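Local coordinates for protein JamJ (Lyngbya majuscula, PDB 5DOZ) that binds NADPH and probably reduces enoyl-acyl carrier protein substrates as a polyketide synthase enoyl reductase associated with cyclopropane formation, at residues F139-H144 against F273-L278; S229-E234 against Y249-K254. All coordinates share one frame; numbering follows the deposited sequence.

Contact 1: F139-H144 against F273-L278. With NDP (NADPH dihydro-nicotinamide-adenine-dinucleotide phosphate), chain E.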
loop_
_atom_site.group_PDB
_atom_site.type_symbol
_atom_site.label_atom_id
_atom_site.label_comp_id
_atom_site.label_asym_id
_atom_site.label_seq_id
_atom_site.Cartn_x
_atom_site.Cartn_y
_atom_site.Cartn_z
ATOM N N PHE A 139 2.084 4.894 2.570
ATOM C CA PHE A 139 3.046 5.437 3.523
ATOM C C PHE A 139 3.384 4.515 4.691
ATOM O O PHE A 139 4.539 4.460 5.102
ATOM C CB PHE A 139 2.625 6.829 4.005
ATOM C CG PHE A 139 3.019 7.930 3.058
ATOM C CD1 PHE A 139 4.294 8.490 3.116
ATOM C CD2 PHE A 139 2.126 8.398 2.100
ATOM C CE1 PHE A 139 4.667 9.507 2.242
ATOM C CE2 PHE A 139 2.490 9.410 1.225
ATOM C CZ PHE A 139 3.763 9.966 1.296
ATOM N N PHE A 140 2.392 3.796 5.222
ATOM C CA PHE A 140 2.655 2.829 6.296
ATOM C C PHE A 140 3.490 1.643 5.811
ATOM O O PHE A 140 4.342 1.155 6.552
ATOM C CB PHE A 140 1.360 2.335 6.950
ATOM C CG PHE A 140 0.705 3.339 7.869
ATOM C CD1 PHE A 140 0.393 4.625 7.431
ATOM C CD2 PHE A 140 0.375 2.985 9.168
ATOM C CE1 PHE A 140 -0.219 5.537 8.274
ATOM C CE2 PHE A 140 -0.242 3.892 10.022
ATOM C CZ PHE A 140 -0.543 5.167 9.572
ATOM N N THR A 141 3.252 1.185 4.579
ATOM C CA THR A 141 4.072 0.122 3.984
ATOM C C THR A 141 5.489 0.630 3.711
ATOM O O THR A 141 6.469 -0.033 4.055
ATOM C CB THR A 141 3.460 -0.433 2.679
ATOM O OG1 THR A 141 2.114 -0.861 2.924
ATOM C CG2 THR A 141 4.277 -1.615 2.135
ATOM N N ALA A 142 5.584 1.811 3.102
ATOM C CA ALA A 142 6.875 2.421 2.796
ATOM C C ALA A 142 7.666 2.694 4.065
ATOM O O ALA A 142 8.853 2.369 4.139
ATOM C CB ALA A 142 6.698 3.696 1.986
ATOM N N TYR A 143 7.003 3.262 5.072
ATOM C CA TYR A 143 7.664 3.552 6.338
ATOM C C TYR A 143 8.170 2.281 7.004
ATOM O O TYR A 143 9.349 2.204 7.369
ATOM C CB TYR A 143 6.769 4.340 7.308
ATOM C CG TYR A 143 7.493 4.701 8.596
ATOM C CD1 TYR A 143 7.626 3.766 9.635
ATOM C CD2 TYR A 143 8.073 5.958 8.766
ATOM C CE1 TYR A 143 8.306 4.082 10.807
ATOM C CE2 TYR A 143 8.753 6.283 9.941
ATOM C CZ TYR A 143 8.865 5.341 10.953
ATOM O OH TYR A 143 9.537 5.649 12.117
ATOM N N HIS A 144 7.289 1.293 7.170
ATOM C CA HIS A 144 7.673 0.052 7.843
ATOM C C HIS A 144 8.856 -0.625 7.144
ATOM O O HIS A 144 9.848 -0.976 7.790
ATOM C CB HIS A 144 6.492 -0.910 7.968
ATOM C CG HIS A 144 6.774 -2.099 8.837
ATOM N ND1 HIS A 144 6.975 -1.996 10.197
ATOM C CD2 HIS A 144 6.882 -3.416 8.541
ATOM C CE1 HIS A 144 7.203 -3.196 10.699
ATOM N NE2 HIS A 144 7.153 -4.076 9.714
ATOM N N PHE A 273 14.085 -8.884 4.041
ATOM C CA PHE A 273 12.888 -8.425 4.747
ATOM C C PHE A 273 11.613 -8.601 3.922
ATOM O O PHE A 273 11.139 -7.640 3.308
ATOM C CB PHE A 273 13.030 -6.959 5.159
ATOM C CG PHE A 273 14.002 -6.732 6.280
ATOM C CD1 PHE A 273 13.697 -7.134 7.578
ATOM C CD2 PHE A 273 15.219 -6.105 6.042
ATOM C CE1 PHE A 273 14.591 -6.916 8.614
ATOM C CE2 PHE A 273 16.117 -5.884 7.075
ATOM C CZ PHE A 273 15.804 -6.290 8.360
ATOM N N PRO A 274 11.064 -9.830 3.890
ATOM C CA PRO A 274 9.725 -10.014 3.352
ATOM C C PRO A 274 8.713 -9.681 4.443
ATOM O O PRO A 274 8.823 -10.196 5.560
ATOM C CB PRO A 274 9.684 -11.512 3.050
ATOM C CG PRO A 274 10.564 -12.114 4.100
ATOM C CD PRO A 274 11.657 -11.105 4.336
ATOM N N PHE A 275 7.741 -8.828 4.144
ATOM C CA PHE A 275 6.712 -8.529 5.135
ATOM C C PHE A 275 5.359 -8.255 4.501
ATOM O O PHE A 275 5.273 -7.714 3.400
ATOM C CB PHE A 275 7.135 -7.364 6.045
ATOM C CG PHE A 275 6.920 -6.009 5.438
ATOM C CD1 PHE A 275 7.872 -5.449 4.598
ATOM C CD2 PHE A 275 5.751 -5.294 5.697
ATOM C CE1 PHE A 275 7.667 -4.201 4.036
ATOM C CE2 PHE A 275 5.538 -4.049 5.129
ATOM C CZ PHE A 275 6.503 -3.500 4.301
ATOM N N ASP A 276 4.313 -8.641 5.224
ATOM C CA ASP A 276 2.933 -8.333 4.883
ATOM C C ASP A 276 2.428 -7.407 5.990
ATOM O O ASP A 276 2.317 -7.829 7.140
ATOM C CB ASP A 276 2.123 -9.636 4.813
ATOM C CG ASP A 276 0.616 -9.411 4.665
ATOM O OD1 ASP A 276 0.073 -8.417 5.196
ATOM O OD2 ASP A 276 -0.038 -10.271 4.036
ATOM N N LEU A 277 2.142 -6.150 5.641
ATOM C CA LEU A 277 1.783 -5.118 6.626
ATOM C C LEU A 277 0.671 -5.547 7.585
ATOM O O LEU A 277 0.811 -5.400 8.796
ATOM C CB LEU A 277 1.405 -3.794 5.931
ATOM C CG LEU A 277 1.130 -2.556 6.795
ATOM C CD1 LEU A 277 2.400 -2.040 7.461
ATOM C CD2 LEU A 277 0.484 -1.455 5.962
ATOM N N LEU A 278 -0.423 -6.082 7.043
ATOM C CA LEU A 278 -1.565 -6.480 7.874
ATOM C C LEU A 278 -1.243 -7.705 8.727
ATOM O O LEU A 278 -1.806 -7.876 9.812
ATOM C CB LEU A 278 -2.840 -6.712 7.043
ATOM C CG LEU A 278 -3.267 -5.786 5.888
ATOM C CD1 LEU A 278 -4.781 -5.827 5.720
ATOM C CD2 LEU A 278 -2.787 -4.341 6.008
HETATM P PA NDP E . -0.031 -0.238 -7.883
HETATM O O1A NDP E . -1.024 -0.960 -8.773
HETATM O O2A NDP E . -0.221 1.222 -7.566
HETATM O O5B NDP E . 1.431 -0.371 -8.538
HETATM C C5B NDP E . 1.729 -1.335 -9.542
HETATM C C4B NDP E . 2.851 -0.755 -10.387
HETATM O O4B NDP E . 3.617 -1.828 -10.945
HETATM C C3B NDP E . 2.348 0.074 -11.565
HETATM O O3B NDP E . 2.301 1.472 -11.265
HETATM C C2B NDP E . 3.394 -0.163 -12.623
HETATM O O2B NDP E . 4.325 0.906 -12.569
HETATM C C1B NDP E . 4.129 -1.426 -12.211
HETATM N N9A NDP E . 3.919 -2.514 -13.184
HETATM C C8A NDP E . 2.756 -2.861 -13.758
HETATM N N7A NDP E . 2.934 -3.907 -14.594
HETATM C C5A NDP E . 4.239 -4.241 -14.555
HETATM C C6A NDP E . 5.110 -5.255 -15.190
HETATM N N6A NDP E . 4.604 -6.155 -16.061
HETATM N N1A NDP E . 6.429 -5.254 -14.868
HETATM C C2A NDP E . 6.956 -4.370 -14.001
HETATM N N3A NDP E . 6.217 -3.426 -13.391
HETATM C C4A NDP E . 4.883 -3.318 -13.622
HETATM O O3 NDP E . 0.153 -1.089 -6.528
HETATM P PN NDP E . 0.782 -0.570 -5.139
HETATM O O1N NDP E . 1.843 0.456 -5.399
HETATM O O2N NDP E . -0.344 -0.246 -4.198
HETATM O O5D NDP E . 1.514 -1.890 -4.575
HETATM C C5D NDP E . 2.536 -2.565 -5.320
HETATM C C4D NDP E . 2.642 -4.026 -4.882
HETATM O O4D NDP E . 2.833 -4.125 -3.468
HETATM C C3D NDP E . 1.383 -4.816 -5.178
HETATM O O3D NDP E . 1.790 -6.116 -5.601
HETATM C C2D NDP E . 0.657 -4.891 -3.847
HETATM O O2D NDP E . -0.225 -6.017 -3.725
HETATM C C1D NDP E . 1.813 -4.925 -2.864
HETATM N N1N NDP E . 1.457 -4.375 -1.555
HETATM C C2N NDP E . 1.824 -5.064 -0.466
HETATM C C3N NDP E . 1.780 -4.499 0.804
HETATM C C7N NDP E . 2.429 -5.211 1.956
HETATM O O7N NDP E . 2.030 -5.043 3.096
HETATM N N7N NDP E . 3.451 -6.025 1.707
HETATM C C4N NDP E . 0.957 -3.249 1.039
HETATM C C5N NDP E . 0.718 -2.541 -0.217
HETATM C C6N NDP E . 0.891 -3.157 -1.456
HETATM P P2B NDP E . 5.237 1.271 -13.830
HETATM O O1X NDP E . 4.259 1.562 -14.944
HETATM O O2X NDP E . 5.992 2.462 -13.326
HETATM O O3X NDP E . 6.093 0.049 -14.052
#
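Thr141 and His144, on one side of helix 136-149, pack in a buried contact against Phe275 and Leu277, which lie where strand 271-274 gives way to helix 277-283. The imidazole of His144 stands edge-on to the face of the Phe275 ring, an edge-to-face pair with planes at 69° and centroids 5.1 Å apart. Its CD2 sits over one phenyl face, shifted toward the rim, while ND1 is hydrogen-bonded to Asn148. The opposite phenyl face has the cofactor amide nitrogen N7N over it. At the ring's edge, Phe275 CZ comes 3.5 Å from Thr141 O.

Strand 271-274 is an outermost strand of the Rossmann-type parallel sheet, and the turn leaving it holds the nicotinamide amide through the backbone: NDP N7N donates to Phe275 O at 3.0 Å, and Leu277 N to NDP O7N at 2.8 Å with an angle of 164°. Asp276 caps the helix that starts here by accepting from Glu279 N.

Leu277 CG lies anti to the backbone N (chi1 -174°), which brings CD2 to 3.5 Å from Thr141 OG1. Thr141 OG1 is hydrogen-bonded to Ile137 O and lies 3.3 Å from NDP C4N, the hydride-carrying carbon of the nicotinamide. With an alanine at Phe275 the carbonyl stays but the ring is gone, and the His144 edge would probably be left without its aromatic partner and a gap opened beside Thr141 CG2.

Contact 2: S229-E234 against Y249-K254. With NDP (NADPH dihydro-nicotinamide-adenine-dinucleotide phosphate), chain E.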
loop_
_atom_site.group_PDB
_atom_site.type_symbol
_atom_site.label_atom_id
_atom_site.label_comp_id
_atom_site.label_asym_id
_atom_site.label_seq_id
_atom_site.Cartn_x
_atom_site.Cartn_y
_atom_site.Cartn_z
ATOM N N SER A 229 8.688 -4.920 -5.353
ATOM C CA SER A 229 7.419 -5.639 -5.482
ATOM C C SER A 229 7.318 -6.455 -6.782
ATOM O O SER A 229 6.244 -6.957 -7.119
ATOM C CB SER A 229 6.233 -4.674 -5.348
ATOM O OG SER A 229 5.976 -3.983 -6.563
ATOM N N LEU A 230 8.435 -6.600 -7.494
ATOM C CA LEU A 230 8.467 -7.341 -8.765
ATOM C C LEU A 230 9.228 -8.656 -8.632
ATOM O O LEU A 230 10.426 -8.655 -8.326
ATOM C CB LEU A 230 9.094 -6.487 -9.877
ATOM C CG LEU A 230 8.599 -5.052 -10.097
ATOM C CD1 LEU A 230 9.411 -4.375 -11.196
ATOM C CD2 LEU A 230 7.111 -5.011 -10.413
ATOM N N THR A 231 8.539 -9.771 -8.881
ATOM C CA THR A 231 9.094 -11.107 -8.603
ATOM C C THR A 231 9.077 -12.077 -9.784
ATOM O O THR A 231 9.563 -13.202 -9.669
ATOM C CB THR A 231 8.360 -11.793 -7.437
ATOM O OG1 THR A 231 6.955 -11.856 -7.726
ATOM C CG2 THR A 231 8.592 -11.038 -6.132
ATOM N N HIS A 232 8.517 -11.650 -10.911
ATOM C CA HIS A 232 8.430 -12.510 -12.094
ATOM C C HIS A 232 9.778 -12.620 -12.823
ATOM O O HIS A 232 10.722 -11.890 -12.512
ATOM C CB HIS A 232 7.316 -12.026 -13.029
ATOM C CG HIS A 232 7.482 -10.612 -13.492
ATOM N ND1 HIS A 232 7.419 -9.535 -12.634
ATOM C CD2 HIS A 232 7.693 -10.098 -14.728
ATOM C CE1 HIS A 232 7.598 -8.419 -13.320
ATOM N NE2 HIS A 232 7.760 -8.733 -14.593
ATOM N N GLY A 233 9.865 -13.545 -13.775
ATOM C CA GLY A 233 11.087 -13.760 -14.556
ATOM C C GLY A 233 12.334 -13.889 -13.703
ATOM O O GLY A 233 12.359 -14.657 -12.744
ATOM N N GLU A 234 13.365 -13.124 -14.052
ATOM C CA GLU A 234 14.628 -13.135 -13.316
ATOM C C GLU A 234 14.817 -11.849 -12.502
ATOM O O GLU A 234 15.948 -11.450 -12.220
ATOM C CB GLU A 234 15.808 -13.363 -14.279
ATOM C CG GLU A 234 15.806 -14.733 -14.963
ATOM C CD GLU A 234 16.869 -14.885 -16.044
ATOM O OE1 GLU A 234 18.026 -14.450 -15.834
ATOM O OE2 GLU A 234 16.552 -15.460 -17.114
ATOM N N TYR A 249 16.981 -6.158 1.622
ATOM C CA TYR A 249 15.983 -6.465 0.597
ATOM C C TYR A 249 14.576 -6.424 1.177
ATOM O O TYR A 249 14.145 -7.373 1.835
ATOM C CB TYR A 249 16.246 -7.854 -0.005
ATOM C CG TYR A 249 15.580 -8.121 -1.346
ATOM C CD1 TYR A 249 14.265 -7.706 -1.614
ATOM C CD2 TYR A 249 16.251 -8.829 -2.333
ATOM C CE1 TYR A 249 13.663 -7.966 -2.839
ATOM C CE2 TYR A 249 15.661 -9.096 -3.557
ATOM C CZ TYR A 249 14.372 -8.662 -3.810
ATOM O OH TYR A 249 13.807 -8.935 -5.035
ATOM N N ILE A 250 13.868 -5.325 0.931
ATOM C CA ILE A 250 12.466 -5.207 1.316
ATOM C C ILE A 250 11.588 -5.746 0.188
ATOM O O ILE A 250 11.488 -5.137 -0.880
ATOM C CB ILE A 250 12.063 -3.744 1.600
ATOM C CG1 ILE A 250 13.093 -3.054 2.496
ATOM C CG2 ILE A 250 10.668 -3.684 2.215
ATOM C CD1 ILE A 250 13.101 -1.543 2.357
ATOM N N GLU A 251 10.968 -6.894 0.435
ATOM C CA GLU A 251 10.055 -7.508 -0.514
ATOM C C GLU A 251 8.624 -7.373 0.003
ATOM O O GLU A 251 8.323 -7.841 1.099
ATOM C CB GLU A 251 10.419 -8.984 -0.709
ATOM C CG GLU A 251 9.509 -9.727 -1.668
ATOM C CD GLU A 251 9.679 -9.274 -3.104
ATOM O OE1 GLU A 251 10.764 -9.519 -3.677
ATOM O OE2 GLU A 251 8.721 -8.677 -3.658
ATOM N N ILE A 252 7.754 -6.727 -0.775
ATOM C CA ILE A 252 6.354 -6.516 -0.359
ATOM C C ILE A 252 5.359 -7.276 -1.239
ATOM O O ILE A 252 4.141 -7.163 -1.063
ATOM C CB ILE A 252 5.972 -5.010 -0.284
ATOM C CG1 ILE A 252 5.840 -4.394 -1.683
ATOM C CG2 ILE A 252 6.977 -4.244 0.569
ATOM C CD1 ILE A 252 5.308 -2.977 -1.695
ATOM N N SER A 253 5.900 -8.063 -2.165
ATOM C CA SER A 253 5.123 -8.757 -3.191
ATOM C C SER A 253 4.027 -9.665 -2.643
ATOM O O SER A 253 2.870 -9.560 -3.062
ATOM C CB SER A 253 6.061 -9.562 -4.089
ATOM O OG SER A 253 5.342 -10.457 -4.911
ATOM N N LYS A 254 4.392 -10.554 -1.716
ATOM C CA LYS A 254 3.453 -11.536 -1.139
ATOM C C LYS A 254 2.969 -12.584 -2.155
ATOM O O LYS A 254 1.979 -13.278 -1.916
ATOM C CB LYS A 254 2.242 -10.844 -0.494
ATOM C CG LYS A 254 2.586 -9.795 0.553
ATOM C CD LYS A 254 1.331 -9.213 1.184
ATOM C CE LYS A 254 0.529 -8.362 0.209
ATOM N NZ LYS A 254 -0.339 -7.405 0.942
HETATM P PA NDP E . -0.031 -0.238 -7.883
HETATM O O1A NDP E . -1.024 -0.960 -8.773
HETATM O O2A NDP E . -0.221 1.222 -7.566
HETATM O O5B NDP E . 1.431 -0.371 -8.538
HETATM C C5B NDP E . 1.729 -1.335 -9.542
HETATM C C4B NDP E . 2.851 -0.755 -10.387
HETATM O O4B NDP E . 3.617 -1.828 -10.945
HETATM C C3B NDP E . 2.348 0.074 -11.565
HETATM O O3B NDP E . 2.301 1.472 -11.265
HETATM C C2B NDP E . 3.394 -0.163 -12.623
HETATM O O2B NDP E . 4.325 0.906 -12.569
HETATM C C1B NDP E . 4.129 -1.426 -12.211
HETATM N N9A NDP E . 3.919 -2.514 -13.184
HETATM C C8A NDP E . 2.756 -2.861 -13.758
HETATM N N7A NDP E . 2.934 -3.907 -14.594
HETATM C C5A NDP E . 4.239 -4.241 -14.555
HETATM C C6A NDP E . 5.110 -5.255 -15.190
HETATM N N6A NDP E . 4.604 -6.155 -16.061
HETATM N N1A NDP E . 6.429 -5.254 -14.868
HETATM C C2A NDP E . 6.956 -4.370 -14.001
HETATM N N3A NDP E . 6.217 -3.426 -13.391
HETATM C C4A NDP E . 4.883 -3.318 -13.622
HETATM O O3 NDP E . 0.153 -1.089 -6.528
HETATM P PN NDP E . 0.782 -0.570 -5.139
HETATM O O1N NDP E . 1.843 0.456 -5.399
HETATM O O2N NDP E . -0.344 -0.246 -4.198
HETATM O O5D NDP E . 1.514 -1.890 -4.575
HETATM C C5D NDP E . 2.536 -2.565 -5.320
HETATM C C4D NDP E . 2.642 -4.026 -4.882
HETATM O O4D NDP E . 2.833 -4.125 -3.468
HETATM C C3D NDP E . 1.383 -4.816 -5.178
HETATM O O3D NDP E . 1.790 -6.116 -5.601
HETATM C C2D NDP E . 0.657 -4.891 -3.847
HETATM O O2D NDP E . -0.225 -6.017 -3.725
HETATM C C1D NDP E . 1.813 -4.925 -2.864
HETATM N N1N NDP E . 1.457 -4.375 -1.555
HETATM C C2N NDP E . 1.824 -5.064 -0.466
HETATM C C3N NDP E . 1.780 -4.499 0.804
HETATM C C7N NDP E . 2.429 -5.211 1.956
HETATM O O7N NDP E . 2.030 -5.043 3.096
HETATM N N7N NDP E . 3.451 -6.025 1.707
HETATM C C4N NDP E . 0.957 -3.249 1.039
HETATM C C5N NDP E . 0.718 -2.541 -0.217
HETATM C C6N NDP E . 0.891 -3.157 -1.456
HETATM P P2B NDP E . 5.237 1.271 -13.830
HETATM O O1X NDP E . 4.259 1.562 -14.944
HETATM O O2X NDP E . 5.992 2.462 -13.326
HETATM O O3X NDP E . 6.093 0.049 -14.052
HETATM O O HOH W 1 5.302 -9.522 -7.352
#
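A single water joins Ser229, Thr231 and Ser253, and no direct hydrogen bond crosses between the two segments. It donates to Ser229 O at 2.7 Å and is hydrogen-bonded to Thr231 OG1 and, at 2.6 Å, to Ser253 OG. Both hydroxyls are also hydrogen-bonded to Arg255 O, so one backbone carbonyl and one water fix the pair of them. Ser253 OG is anti to the backbone N (chi1 168°), which carries the oxygen out to this water.

The rest of the contact is close packing. The methyl CG2 of Thr231 lies 3.5 Å from Ser253 OG and also approaches the carboxylate of Glu251, whose exact placing is less certain. The Glu251 chain is bent at chi2 (69°), and its OE1 is weakly hydrogen-bonded to Asn228. On the cofactor side, Ser229 CB meets Ile252 CG1 at 3.7 Å, and both side chains run on to the nicotinamide ribose: Ile252 CD1 is 3.3 Å from NDP O4D, while Ser229 CB touches C4D. From the cofactor amide, Ile252 O accepts a hydrogen bond from NDP N7N at 3.1 Å. The CB of Leu230 points away from Tyr249-Lys254, and Leu230 CD2 lies 3.5 Å from NDP N3A of the adenine.

Cofactor binding at the C-terminal ends of parallel strands is the hallmark of the Rossmann fold, and both segments belong to such ends. Ser229-Glu234 leads from strand 223-228 into helix 235-242, with Glu234 at its N-cap position; that helix connects to the neighbouring parallel strand 247-251 in a beta-alpha-beta crossover. Ile236 of the helix packs on Thr231 and Tyr249, and strand 271-274 borders strand 247-251 on its other side.

Overall arrangement
Contact 2 is nested in the chain between the two segments of contact 1, and their centres lie 13 Å apart. Sheet pairing joins them: Phe273 N and Tyr249 O are 2.7 Å apart, a probable hydrogen bond between strands 271-274 and 247-251. Just beyond the strands, Phe275 CE1 packs on Ile252 CG2 at 3.5 Å, and Asp276 OD2 lies 3.3 Å from Lys254 CD. Both contacts line the NADPH pocket and share the nicotinamide amide, whose nitrogen donates to one carbonyl from each. From there they diverge, contact 1 staying at the nicotinamide end while contact 2 follows the cofactor to ribose and adenine.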